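Local coordinates for protein endo-1,4-beta-xylanase (Bacteroides thetaiotaomicron VPI-5482, PDB 3KST) that probably hydrolyses O-glycosidic bonds during xylan breakdown, as a calcium-binding five-bladed beta-propeller of glycoside hydrolase family 43, at residues Y28-F31 with Y36-Y39; G42-G47 with E64-S69; P82-V87 with F93-S98; E101-A106 with L143-F148; A106-T109 with P114-Q117. One frame throughout, in Å; residues are numbered along the deposited sequence.

From the N terminus, contact 1 closes the tight hairpin of strands 27-32 and 35-41, and contact 2 then ties the loop after strand 35-41 to strand 60-69 of the same sheet. Contact 3 closes a later hairpin, 80-87 with 92-99, at the calcium site, and touches contact 1 through Tyr28. Contacts 4 and 5 both start from strand 102-108 and share Ala106: contact 5 closes a short turn to 114-117, nested within the longer loop that contact 4 spans to strand 141-148 of the following sheet. Leu68 of contact 2 packs on Leu95 of contact 3, and Ala67 O probably bonds Phe115 N of contact 5, joining the sheets of the propeller.

Contact 1 of 5, residues Y28-F31 with Y36-Y39; sequences YVMF and YYAY
Tyr37 N donates to Met30 O at 2.8 Å, the shortest of four backbone bonds that make residues 28-31 and 36-39 the arms of an antiparallel beta hairpin in the five-bladed propeller of family 43. Met30 N returns a bond to Tyr37 O, and Tyr28 and Tyr39 are joined in both directions. Between these hydrogen-bonded pairs Val29 lies across from Ala38, CG2 to CB 4.1 Å, on the face that also carries Phe31 and Tyr36. Phe31 CG is anti to the backbone N (chi1 -179°) and Tyr36 CG anti to its carbonyl carbon (-59°), which leans both rings off the same end of the hairpin. There Phe31 CD1 lies over one face of the tyrosine, 3.4 Å from Tyr36 CE1, the planes inclined at 35°. Tyr36 OH is bonded to Lys258 N; a leucine at Tyr36 would probably leave that amide without its mate and Phe31 without the ring face it rests on. On the other face Tyr28 leans on the calcium ligand Glu83, while Met30, modelled as selenomethionine, runs extended and then bends at its last torsion, bringing CE to 3.9 Å from Tyr37 CD2 and 3.7 Å from Tyr39 OH, a hydroxyl bonded to Pro111 O.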
# COMPACT_ATOMS: atom_id res chain seq x y z
N TYR A 28 -4.38 0.10 2.48
CA TYR A 28 -4.79 -0.32 1.14
C TYR A 28 -6.30 -0.56 1.11
O TYR A 28 -6.82 -1.23 2.00
CB TYR A 28 -4.09 -1.64 0.75
CG TYR A 28 -4.38 -2.01 -0.67
CD1 TYR A 28 -3.58 -1.54 -1.71
CD2 TYR A 28 -5.52 -2.78 -0.99
CE1 TYR A 28 -3.89 -1.86 -3.07
CE2 TYR A 28 -5.82 -3.12 -2.33
CZ TYR A 28 -5.03 -2.65 -3.35
OH TYR A 28 -5.35 -2.97 -4.64
N VAL A 29 -6.97 -0.09 0.06
CA VAL A 29 -8.40 -0.28 -0.18
C VAL A 29 -8.67 -1.07 -1.48
O VAL A 29 -8.18 -0.71 -2.56
CB VAL A 29 -9.16 1.10 -0.18
CG1 VAL A 29 -10.54 1.02 -0.87
CG2 VAL A 29 -9.29 1.60 1.26
N MSE A 30 -9.46 -2.14 -1.35
CA MSE A 30 -9.98 -2.90 -2.48
C MSE A 30 -11.46 -2.57 -2.59
O MSE A 30 -12.20 -2.67 -1.59
CB MSE A 30 -9.84 -4.41 -2.29
CG MSE A 30 -10.52 -5.22 -3.43
SE MSE A 30 -10.33 -7.09 -3.19
CE MSE A 30 -11.31 -7.31 -1.55
N PHE A 31 -11.89 -2.21 -3.80
CA PHE A 31 -13.31 -2.01 -4.10
C PHE A 31 -13.76 -3.31 -4.78
O PHE A 31 -13.30 -3.62 -5.90
CB PHE A 31 -13.53 -0.80 -5.00
CG PHE A 31 -14.98 -0.53 -5.31
CD1 PHE A 31 -15.89 -0.29 -4.28
CD2 PHE A 31 -15.44 -0.53 -6.63
CE1 PHE A 31 -17.23 -0.06 -4.55
CE2 PHE A 31 -16.79 -0.28 -6.92
CZ PHE A 31 -17.69 -0.03 -5.88
N TYR A 36 -16.25 -1.24 -0.12
CA TYR A 36 -14.83 -0.90 0.13
C TYR A 36 -14.29 -1.77 1.24
O TYR A 36 -14.97 -1.97 2.23
CB TYR A 36 -14.68 0.57 0.52
CG TYR A 36 -15.20 1.49 -0.56
CD1 TYR A 36 -14.48 1.72 -1.73
CD2 TYR A 36 -16.44 2.13 -0.42
CE1 TYR A 36 -14.95 2.57 -2.73
CE2 TYR A 36 -16.93 2.98 -1.44
CZ TYR A 36 -16.19 3.18 -2.59
OH TYR A 36 -16.65 4.03 -3.56
N TYR A 37 -13.06 -2.27 1.07
CA TYR A 37 -12.40 -3.12 2.07
C TYR A 37 -11.02 -2.56 2.33
O TYR A 37 -10.22 -2.43 1.39
CB TYR A 37 -12.28 -4.57 1.59
CG TYR A 37 -13.61 -5.23 1.34
CD1 TYR A 37 -14.28 -5.87 2.37
CD2 TYR A 37 -14.19 -5.20 0.08
CE1 TYR A 37 -15.52 -6.50 2.16
CE2 TYR A 37 -15.43 -5.82 -0.15
CZ TYR A 37 -16.09 -6.46 0.89
OH TYR A 37 -17.31 -7.08 0.67
N ALA A 38 -10.74 -2.20 3.59
CA ALA A 38 -9.46 -1.61 3.99
C ALA A 38 -8.65 -2.58 4.79
O ALA A 38 -9.19 -3.26 5.65
CB ALA A 38 -9.66 -0.35 4.82
N TYR A 39 -7.36 -2.64 4.49
CA TYR A 39 -6.38 -3.46 5.22
C TYR A 39 -5.15 -2.61 5.45
O TYR A 39 -4.73 -1.91 4.52
CB TYR A 39 -5.97 -4.68 4.40
CG TYR A 39 -7.14 -5.41 3.79
CD1 TYR A 39 -7.67 -4.98 2.56
CD2 TYR A 39 -7.73 -6.50 4.44
CE1 TYR A 39 -8.77 -5.62 1.99
CE2 TYR A 39 -8.81 -7.15 3.87
CZ TYR A 39 -9.32 -6.71 2.64
OH TYR A 39 -10.39 -7.35 2.05

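Contact 2 of 5, residues G42-G47 with E64-S69; sequences GGTTAG and EGQALS
The loop between strands 35-41 and 49-55 is tied to strand 60-69 largely through one side-chain amide, that of Gln66, which meets the backbone of Ala46 and Gly47. Gln66 CG is anti to the backbone N (chi1 -175°), and a bend at chi2 turns the amide toward the backbone of the loop. At its oxygen end, OE1 of Gln66 accepts from Ala46 N at 3.0 Å, the bond bent and the donor tilted from the amide plane; a water that donates to OE1 accepts from Thr45 N. The methyl CB of Ala46 rests 3.5 Å from Gln66 OE1. At the nitrogen end, Gln66 NE2 donates to Gly47 O at 3.0 Å and to Leu68 O, also at 3.0 Å, linking the loop to the part of its own strand beyond Ala67. Strand 60-69 turns a corner at Ala67, where a classic beta bulge sets Ala67 and Leu68 together opposite Phe50 of the neighbouring strand of the propeller sheet; the second bond of NE2 bridges this corner. Gly47 O is gripped twice, since Thr44 OG1 reaches it at 2.9 Å from the face of its carbonyl opposite to Gln66 NE2. A leucine in place of Gln66 would probably leave Ala46 N and Leu68 O without this partner, Gly47 O with Thr44 OG1 but not the amide, and the loop freer to move. A second water links Ala46 O, at 2.7 Å, with Ser69 OG, while at the start of the loop Gly43 O is bonded to Arg63 NH2.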
# COMPACT_ATOMS: atom_id res chain seq x y z
N GLY A 42 -1.38 -2.86 11.71
CA GLY A 42 -1.93 -2.61 13.04
C GLY A 42 -3.42 -2.54 13.11
O GLY A 42 -4.11 -2.88 12.15
N GLY A 43 -3.92 -2.12 14.27
CA GLY A 43 -5.35 -2.01 14.50
C GLY A 43 -6.03 -3.35 14.64
O GLY A 43 -7.25 -3.44 14.52
N THR A 44 -5.25 -4.40 14.90
CA THR A 44 -5.78 -5.76 15.04
C THR A 44 -6.47 -5.87 16.40
O THR A 44 -6.13 -5.13 17.34
CB THR A 44 -4.66 -6.84 14.96
OG1 THR A 44 -3.76 -6.69 16.07
CG2 THR A 44 -3.88 -6.72 13.68
N THR A 45 -7.43 -6.77 16.49
CA THR A 45 -8.11 -7.08 17.76
C THR A 45 -7.98 -8.56 18.20
O THR A 45 -8.39 -8.91 19.33
CB THR A 45 -9.57 -6.68 17.73
OG1 THR A 45 -10.30 -7.58 16.89
CG2 THR A 45 -9.77 -5.25 17.26
N ALA A 46 -7.44 -9.43 17.34
CA ALA A 46 -7.27 -10.85 17.69
C ALA A 46 -5.86 -11.35 17.38
O ALA A 46 -5.70 -12.42 16.73
CB ALA A 46 -8.34 -11.68 17.01
N GLY A 47 -4.87 -10.59 17.85
CA GLY A 47 -3.45 -10.93 17.74
C GLY A 47 -2.73 -10.37 16.53
O GLY A 47 -3.29 -9.57 15.78
N GLU A 64 -14.63 -6.18 10.04
CA GLU A 64 -15.07 -7.47 9.52
C GLU A 64 -14.43 -8.65 10.25
O GLU A 64 -14.96 -9.77 10.19
CB GLU A 64 -14.82 -7.56 8.02
CG GLU A 64 -15.68 -6.61 7.21
CD GLU A 64 -17.16 -6.94 7.21
OE1 GLU A 64 -17.56 -8.07 7.56
OE2 GLU A 64 -17.94 -6.05 6.84
N GLY A 65 -13.36 -8.41 11.00
CA GLY A 65 -12.65 -9.46 11.69
C GLY A 65 -11.16 -9.42 11.42
O GLY A 65 -10.61 -8.41 10.93
N GLN A 66 -10.52 -10.53 11.74
CA GLN A 66 -9.07 -10.67 11.57
C GLN A 66 -8.80 -11.38 10.24
O GLN A 66 -8.88 -12.61 10.18
CB GLN A 66 -8.52 -11.48 12.72
CG GLN A 66 -7.00 -11.63 12.74
CD GLN A 66 -6.25 -10.62 13.63
OE1 GLN A 66 -6.83 -9.90 14.45
NE2 GLN A 66 -4.93 -10.64 13.50
N ALA A 67 -8.51 -10.60 9.19
CA ALA A 67 -8.19 -11.10 7.84
C ALA A 67 -7.10 -12.17 7.86
O ALA A 67 -7.24 -13.21 7.18
CB ALA A 67 -7.76 -9.94 6.91
N LEU A 68 -6.04 -11.91 8.61
CA LEU A 68 -4.92 -12.85 8.74
C LEU A 68 -4.44 -12.94 10.18
O LEU A 68 -4.23 -11.91 10.83
CB LEU A 68 -3.80 -12.47 7.77
CG LEU A 68 -2.49 -13.28 7.81
CD1 LEU A 68 -1.93 -13.39 6.40
CD2 LEU A 68 -1.47 -12.69 8.77
N SER A 69 -4.30 -14.17 10.67
CA SER A 69 -3.79 -14.48 11.99
C SER A 69 -2.36 -15.02 11.79
O SER A 69 -2.06 -15.78 10.83
CB SER A 69 -4.68 -15.51 12.71
OG SER A 69 -6.03 -15.05 12.83
O HOH W 1 -8.32 -7.56 13.93
O HOH W 2 -7.00 -14.27 15.20

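Contact 3 of 5, residues P82-V87 with F93-S98; sequences PEVYYV and FYLFYS. With CA (calcium ion), chain C.
The ring of Tyr86 turns an edge onto the face of Phe93, its CD1 standing 3.6 Å above the phenylalanine plane and over its centre, with the planes at 55°. On the face that carries Glu83, the edge of the Tyr85 ring is met in its plane by Phe96, Tyr85 CE2 to Phe96 CD1 3.7 Å, the side chains crossing at about a right angle. Leu95 CD1 fits between Pro82 CB and Val84 CG2, 3.6 Å from each. Backbone bonds in both directions pair Glu83 with Phe96 and Tyr85 with Tyr94, making an antiparallel hairpin. Tyr85 OH gives a short bond to Glu83 OE1, 2.5 Å, on the anti side of the carboxylate; Ser132 OG also bonds OE1. With one oxygen so held, the carboxylate is fixed in rotation and offers OE2 to the calcium ion at 2.3 Å. His251 NE2 and five waters complete seven ligands; the water that donates to Pro82 O at 2.8 Å ties the metal to the backbone. The Pro82 side chain is about 5 Å from that of the predicted proton acceptor Asp26. An ion coordinated largely by water and lodged among inner strands fits the central calcium site of family 43 five-bladed propellers.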
# COMPACT_ATOMS: atom_id res chain seq x y z
N PRO A 82 -0.16 -4.69 4.19
CA PRO A 82 -0.93 -5.63 3.41
C PRO A 82 -1.61 -4.98 2.19
O PRO A 82 -1.90 -3.79 2.22
CB PRO A 82 -1.99 -6.09 4.40
CG PRO A 82 -2.26 -4.86 5.23
CD PRO A 82 -0.93 -4.21 5.36
N GLU A 83 -1.73 -5.73 1.10
CA GLU A 83 -2.56 -5.34 -0.06
C GLU A 83 -3.34 -6.60 -0.42
O GLU A 83 -2.80 -7.70 -0.33
CB GLU A 83 -1.75 -4.82 -1.24
CG GLU A 83 -0.86 -3.59 -0.88
CD GLU A 83 -0.35 -2.74 -2.05
OE1 GLU A 83 -0.57 -3.03 -3.27
OE2 GLU A 83 0.30 -1.70 -1.74
N VAL A 84 -4.61 -6.43 -0.78
CA VAL A 84 -5.51 -7.53 -1.14
C VAL A 84 -6.09 -7.28 -2.54
O VAL A 84 -6.54 -6.16 -2.83
CB VAL A 84 -6.65 -7.69 -0.14
CG1 VAL A 84 -7.69 -8.71 -0.63
CG2 VAL A 84 -6.12 -8.12 1.26
N TYR A 85 -6.14 -8.33 -3.36
CA TYR A 85 -6.61 -8.26 -4.72
C TYR A 85 -7.44 -9.49 -5.07
O TYR A 85 -7.05 -10.62 -4.74
CB TYR A 85 -5.45 -8.21 -5.73
CG TYR A 85 -4.24 -7.45 -5.30
CD1 TYR A 85 -4.19 -6.06 -5.38
CD2 TYR A 85 -3.13 -8.13 -4.79
CE1 TYR A 85 -3.05 -5.37 -4.99
CE2 TYR A 85 -2.02 -7.47 -4.40
CZ TYR A 85 -1.98 -6.08 -4.48
OH TYR A 85 -0.86 -5.43 -4.08
N TYR A 86 -8.54 -9.27 -5.78
CA TYR A 86 -9.34 -10.36 -6.31
C TYR A 86 -8.69 -10.60 -7.66
O TYR A 86 -8.70 -9.70 -8.51
CB TYR A 86 -10.81 -10.01 -6.47
CG TYR A 86 -11.56 -11.16 -7.13
CD1 TYR A 86 -11.82 -12.34 -6.44
CD2 TYR A 86 -11.98 -11.06 -8.45
CE1 TYR A 86 -12.49 -13.44 -7.08
CE2 TYR A 86 -12.66 -12.12 -9.10
CZ TYR A 86 -12.92 -13.29 -8.41
OH TYR A 86 -13.56 -14.30 -9.09
N VAL A 87 -8.09 -11.78 -7.83
CA VAL A 87 -7.42 -12.13 -9.09
C VAL A 87 -8.41 -12.93 -9.97
O VAL A 87 -8.76 -14.08 -9.68
CB VAL A 87 -6.08 -12.85 -8.86
CG1 VAL A 87 -5.09 -11.91 -8.15
CG2 VAL A 87 -6.26 -14.10 -8.08
N PHE A 93 -9.10 -14.41 -3.71
CA PHE A 93 -8.44 -13.23 -3.14
C PHE A 93 -6.99 -13.55 -2.73
O PHE A 93 -6.73 -14.60 -2.14
CB PHE A 93 -9.24 -12.66 -1.96
CG PHE A 93 -10.63 -12.25 -2.34
CD1 PHE A 93 -11.66 -13.20 -2.38
CD2 PHE A 93 -10.90 -10.94 -2.72
CE1 PHE A 93 -12.94 -12.84 -2.75
CE2 PHE A 93 -12.20 -10.57 -3.11
CZ PHE A 93 -13.21 -11.53 -3.12
N TYR A 94 -6.06 -12.65 -3.03
CA TYR A 94 -4.66 -12.77 -2.66
C TYR A 94 -4.26 -11.61 -1.75
O TYR A 94 -4.54 -10.45 -2.09
CB TYR A 94 -3.76 -12.82 -3.91
CG TYR A 94 -3.80 -14.17 -4.63
CD1 TYR A 94 -4.99 -14.65 -5.20
CD2 TYR A 94 -2.67 -14.99 -4.72
CE1 TYR A 94 -5.04 -15.90 -5.83
CE2 TYR A 94 -2.71 -16.24 -5.39
CZ TYR A 94 -3.90 -16.67 -5.95
OH TYR A 94 -4.02 -17.88 -6.58
N LEU A 95 -3.69 -11.93 -0.59
CA LEU A 95 -3.15 -10.97 0.36
C LEU A 95 -1.61 -11.02 0.27
O LEU A 95 -1.01 -12.05 0.59
CB LEU A 95 -3.60 -11.30 1.79
CG LEU A 95 -2.89 -10.64 2.98
CD1 LEU A 95 -3.03 -9.15 2.85
CD2 LEU A 95 -3.40 -11.22 4.32
N PHE A 96 -1.00 -9.91 -0.13
CA PHE A 96 0.45 -9.77 -0.21
C PHE A 96 0.86 -8.90 0.98
O PHE A 96 0.26 -7.88 1.24
CB PHE A 96 0.87 -9.15 -1.53
CG PHE A 96 0.88 -10.13 -2.65
CD1 PHE A 96 -0.30 -10.53 -3.29
CD2 PHE A 96 2.07 -10.75 -3.02
CE1 PHE A 96 -0.25 -11.49 -4.32
CE2 PHE A 96 2.10 -11.69 -4.04
CZ PHE A 96 0.95 -12.06 -4.68
N TYR A 97 1.91 -9.30 1.68
CA TYR A 97 2.27 -8.61 2.94
C TYR A 97 3.70 -8.86 3.36
O TYR A 97 4.40 -9.64 2.73
CB TYR A 97 1.31 -9.09 4.03
CG TYR A 97 1.37 -10.57 4.34
CD1 TYR A 97 0.72 -11.52 3.52
CD2 TYR A 97 2.07 -11.05 5.45
CE1 TYR A 97 0.76 -12.92 3.80
CE2 TYR A 97 2.11 -12.46 5.77
CZ TYR A 97 1.45 -13.38 4.93
OH TYR A 97 1.49 -14.73 5.22
N SER A 98 4.12 -8.17 4.42
CA SER A 98 5.41 -8.35 5.03
C SER A 98 5.21 -8.99 6.38
O SER A 98 4.23 -8.76 7.04
CB SER A 98 6.11 -7.01 5.18
OG SER A 98 6.21 -6.37 3.93
CA CA C . 1.24 -0.77 0.18
O HOH W 3 0.02 -1.69 2.23
O HOH W 4 -0.67 0.77 0.44
O HOH W 5 1.61 1.41 -1.17
O HOH W 6 2.28 -2.97 0.71
O HOH W 7 3.49 -0.90 -1.03

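Contact 4 of 5, residues E101-A106 with L143-F148; sequences EHICVA and LYFVRF
Apolar contact carries the meeting of strands 102-108 and 141-148, and one methyl makes it: CD1 of Ile103. This methyl meets CD2 of Leu143 tip to tip at 3.8 Å and lies over one face of the Phe145 ring, 4.0 Å above its plane and offset toward the rim, with Phe145 CG its nearest atom at 4.1 Å. Ile103 CG1 sits between the backbone N and the carbonyl carbon (chi1 56°), and the chain then runs straight out to CD1, which lets the tip reach across although the closest alpha carbons, Ile103 CA and Phe145 CA, are 8.1 Å apart. Leu143 and Phe145, two residues apart on one strand, point to the same side, and the isoleucine tip rests against both; Thr131 of strand 129-135 touches both Ile103 and Leu143. The two strands belong to different antiparallel sheets of the five-bladed propeller, 80-108 and 129-175, whose facing sides pack through these side chains. Backbone bonding stays with other neighbours: Cys104 pairs with Tyr97, Ile103 with Ile123, and Leu143 with Ala157. Toward the probable active site, the side chain of Val146 touches Glu190, the predicted proton donor, and the Phe145 side chain is about 6 Å from that of Asp130, predicted to tune that donor.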
# COMPACT_ATOMS: atom_id res chain seq x y z
N GLU A 101 10.13 -8.82 8.26
CA GLU A 101 10.91 -8.21 7.20
C GLU A 101 11.13 -9.13 5.97
O GLU A 101 12.16 -9.01 5.30
CB GLU A 101 12.25 -7.63 7.74
CG GLU A 101 12.00 -6.45 8.70
CD GLU A 101 13.23 -5.98 9.44
OE1 GLU A 101 13.91 -6.81 10.08
OE2 GLU A 101 13.47 -4.75 9.42
N HIS A 102 10.17 -10.01 5.68
CA HIS A 102 10.17 -10.85 4.47
C HIS A 102 8.82 -10.67 3.81
O HIS A 102 7.83 -10.35 4.50
CB HIS A 102 10.46 -12.33 4.78
CG HIS A 102 11.84 -12.55 5.28
ND1 HIS A 102 12.21 -12.26 6.57
CD2 HIS A 102 12.95 -12.99 4.65
CE1 HIS A 102 13.50 -12.53 6.73
NE2 HIS A 102 13.97 -12.97 5.57
N ILE A 103 8.76 -10.86 2.50
CA ILE A 103 7.50 -10.71 1.75
C ILE A 103 6.82 -12.06 1.58
O ILE A 103 7.48 -13.06 1.29
CB ILE A 103 7.68 -10.00 0.41
CG1 ILE A 103 8.73 -10.67 -0.50
CG2 ILE A 103 8.14 -8.56 0.71
CD1 ILE A 103 8.78 -10.09 -1.89
N CYS A 104 5.50 -12.04 1.72
CA CYS A 104 4.65 -13.22 1.77
C CYS A 104 3.33 -13.05 1.06
O CYS A 104 2.84 -11.92 0.87
CB CYS A 104 4.31 -13.50 3.24
SG CYS A 104 5.68 -13.79 4.35
N VAL A 105 2.70 -14.19 0.76
CA VAL A 105 1.40 -14.20 0.13
C VAL A 105 0.53 -15.30 0.73
O VAL A 105 1.01 -16.43 0.94
CB VAL A 105 1.49 -14.32 -1.44
CG1 VAL A 105 2.23 -15.58 -1.88
CG2 VAL A 105 0.10 -14.24 -2.10
N ALA A 106 -0.72 -14.93 1.01
CA ALA A 106 -1.77 -15.81 1.53
C ALA A 106 -2.98 -15.65 0.64
O ALA A 106 -3.07 -14.71 -0.16
CB ALA A 106 -2.12 -15.44 3.00
N LEU A 143 5.64 -7.78 -9.22
CA LEU A 143 5.63 -7.45 -7.79
C LEU A 143 6.69 -6.40 -7.52
O LEU A 143 7.88 -6.58 -7.87
CB LEU A 143 5.88 -8.68 -6.90
CG LEU A 143 5.60 -8.47 -5.39
CD1 LEU A 143 4.11 -8.28 -5.20
CD2 LEU A 143 6.05 -9.68 -4.52
N TYR A 144 6.23 -5.29 -6.93
CA TYR A 144 7.05 -4.18 -6.48
C TYR A 144 7.24 -4.40 -4.98
O TYR A 144 6.31 -4.83 -4.31
CB TYR A 144 6.39 -2.83 -6.79
CG TYR A 144 6.17 -2.70 -8.27
CD1 TYR A 144 5.06 -3.29 -8.88
CD2 TYR A 144 7.11 -2.07 -9.09
CE1 TYR A 144 4.89 -3.26 -10.26
CE2 TYR A 144 6.93 -2.01 -10.49
CZ TYR A 144 5.81 -2.61 -11.06
OH TYR A 144 5.61 -2.59 -12.41
N PHE A 145 8.45 -4.16 -4.50
CA PHE A 145 8.81 -4.40 -3.10
C PHE A 145 10.12 -3.69 -2.83
O PHE A 145 10.81 -3.30 -3.78
CB PHE A 145 8.92 -5.91 -2.82
CG PHE A 145 9.85 -6.64 -3.73
CD1 PHE A 145 9.38 -7.15 -4.95
CD2 PHE A 145 11.18 -6.87 -3.37
CE1 PHE A 145 10.23 -7.83 -5.81
CE2 PHE A 145 12.03 -7.57 -4.24
CZ PHE A 145 11.53 -8.05 -5.46
N VAL A 146 10.43 -3.53 -1.55
CA VAL A 146 11.64 -2.85 -1.08
C VAL A 146 12.72 -3.84 -0.74
O VAL A 146 12.44 -4.81 -0.02
CB VAL A 146 11.36 -2.06 0.24
CG1 VAL A 146 12.68 -1.61 0.95
CG2 VAL A 146 10.43 -0.86 -0.05
N ARG A 147 13.93 -3.63 -1.27
CA ARG A 147 15.11 -4.37 -0.81
C ARG A 147 15.98 -3.32 -0.12
O ARG A 147 15.99 -2.13 -0.51
CB ARG A 147 15.89 -5.01 -1.94
CG ARG A 147 15.11 -6.02 -2.75
CD ARG A 147 15.90 -6.47 -3.96
NE ARG A 147 17.13 -7.18 -3.63
CZ ARG A 147 18.13 -7.44 -4.49
NH1 ARG A 147 18.09 -7.02 -5.75
NH2 ARG A 147 19.20 -8.10 -4.06
N PHE A 148 16.77 -3.78 0.84
CA PHE A 148 17.66 -2.92 1.62
C PHE A 148 19.04 -2.93 0.96
O PHE A 148 20.02 -3.43 1.51
CB PHE A 148 17.68 -3.39 3.07
CG PHE A 148 16.32 -3.59 3.64
CD1 PHE A 148 15.54 -2.49 4.01
CD2 PHE A 148 15.78 -4.86 3.75
CE1 PHE A 148 14.26 -2.68 4.52
CE2 PHE A 148 14.51 -5.05 4.25
CZ PHE A 148 13.74 -3.96 4.64

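Contact 5 of 5, residues A106-T109 with P114-Q117; sequences ATST and PFRQ
Ser108 and Phe115 form the tight side of this contact: the serine CB stands over the centre of the phenylalanine ring, 3.4 Å from its centroid and 9° off the normal, a CH-pi contact, while Ala106 O comes to the edge of the same ring. Beside it Ala106 CB packs at 3.9 Å from Phe115 CB and at 3.4 Å from Arg116 O. The ring also rests on Phe93 and Leu95 of strand 92-99, and its other neighbours include Ala67. Ser108 OG, anti to the backbone N (chi1 178°), is swung clear of the ring and bonded to Thr110 O. The opposite border is wet. The first side-chain bonds of Thr107 and Arg116 leave on the side opposite to those of Ser108 and Phe115, and waters fill in between Thr107 and Arg116: one joins Thr107 OG1 at 2.7 Å to Arg116 O, another donates to Thr107 O and accepts from Arg116 NE at 2.8 Å, in the guanidinium plane. A third water donates to both Ser108 OG and Pro114 O, the proline following a cis peptide bond. Between the dry and wet sides runs the backbone pair, Thr107 N to Arg116 O and Arg116 N to Thr107 O, each 3.0 Å. This single antiparallel bridge lays 114-117 along the edge strand 102-108, where the outer strand of a four-stranded propeller blade would run.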
# COMPACT_ATOMS: atom_id res chain seq x y z
N ALA A 106 -0.72 -14.93 1.01
CA ALA A 106 -1.77 -15.81 1.53
C ALA A 106 -2.98 -15.65 0.64
O ALA A 106 -3.07 -14.71 -0.16
CB ALA A 106 -2.12 -15.44 3.00
N THR A 107 -3.91 -16.61 0.73
CA THR A 107 -5.13 -16.55 -0.05
C THR A 107 -6.38 -16.76 0.80
O THR A 107 -6.33 -17.34 1.89
CB THR A 107 -5.14 -17.55 -1.27
OG1 THR A 107 -5.37 -18.90 -0.81
CG2 THR A 107 -3.86 -17.51 -2.08
N SER A 108 -7.50 -16.33 0.23
CA SER A 108 -8.84 -16.46 0.81
C SER A 108 -9.88 -16.57 -0.29
O SER A 108 -9.71 -16.05 -1.38
CB SER A 108 -9.15 -15.24 1.68
OG SER A 108 -10.47 -15.25 2.26
N THR A 109 -10.97 -17.27 0.01
CA THR A 109 -12.10 -17.31 -0.91
C THR A 109 -13.01 -16.07 -0.74
O THR A 109 -13.85 -15.84 -1.59
CB THR A 109 -12.93 -18.59 -0.76
OG1 THR A 109 -13.58 -18.62 0.51
CG2 THR A 109 -12.03 -19.84 -0.93
N PRO A 114 -10.80 -16.02 6.34
CA PRO A 114 -9.40 -16.02 6.71
C PRO A 114 -8.41 -16.22 5.56
O PRO A 114 -8.57 -17.16 4.78
CB PRO A 114 -9.31 -17.19 7.69
CG PRO A 114 -10.34 -18.15 7.23
CD PRO A 114 -11.45 -17.32 6.65
N PHE A 115 -7.43 -15.31 5.46
CA PHE A 115 -6.32 -15.49 4.51
C PHE A 115 -5.33 -16.42 5.18
O PHE A 115 -4.99 -16.22 6.35
CB PHE A 115 -5.63 -14.16 4.15
CG PHE A 115 -6.47 -13.29 3.27
CD1 PHE A 115 -7.49 -12.51 3.83
CD2 PHE A 115 -6.28 -13.24 1.88
CE1 PHE A 115 -8.29 -11.70 3.03
CE2 PHE A 115 -7.07 -12.42 1.07
CZ PHE A 115 -8.10 -11.64 1.66
N ARG A 116 -4.89 -17.45 4.47
CA ARG A 116 -3.94 -18.41 5.01
C ARG A 116 -2.88 -18.80 4.00
O ARG A 116 -3.08 -18.70 2.79
CB ARG A 116 -4.67 -19.69 5.45
CG ARG A 116 -5.71 -19.46 6.51
CD ARG A 116 -6.39 -20.74 6.94
NE ARG A 116 -7.27 -21.31 5.90
CZ ARG A 116 -7.99 -22.44 6.03
NH1 ARG A 116 -8.00 -23.14 7.17
NH2 ARG A 116 -8.73 -22.87 5.00
N GLN A 117 -1.74 -19.22 4.54
CA GLN A 117 -0.71 -19.86 3.75
C GLN A 117 -0.81 -21.37 4.00
O GLN A 117 -0.95 -21.81 5.16
CB GLN A 117 0.67 -19.43 4.20
CG GLN A 117 0.95 -17.95 4.02
CD GLN A 117 2.41 -17.66 4.24
OE1 GLN A 117 2.97 -17.99 5.29
NE2 GLN A 117 3.06 -17.05 3.24
O HOH W 8 -3.44 -20.41 0.34
O HOH W 9 -7.35 -19.73 3.54
O HOH W 10 -10.63 -18.20 3.25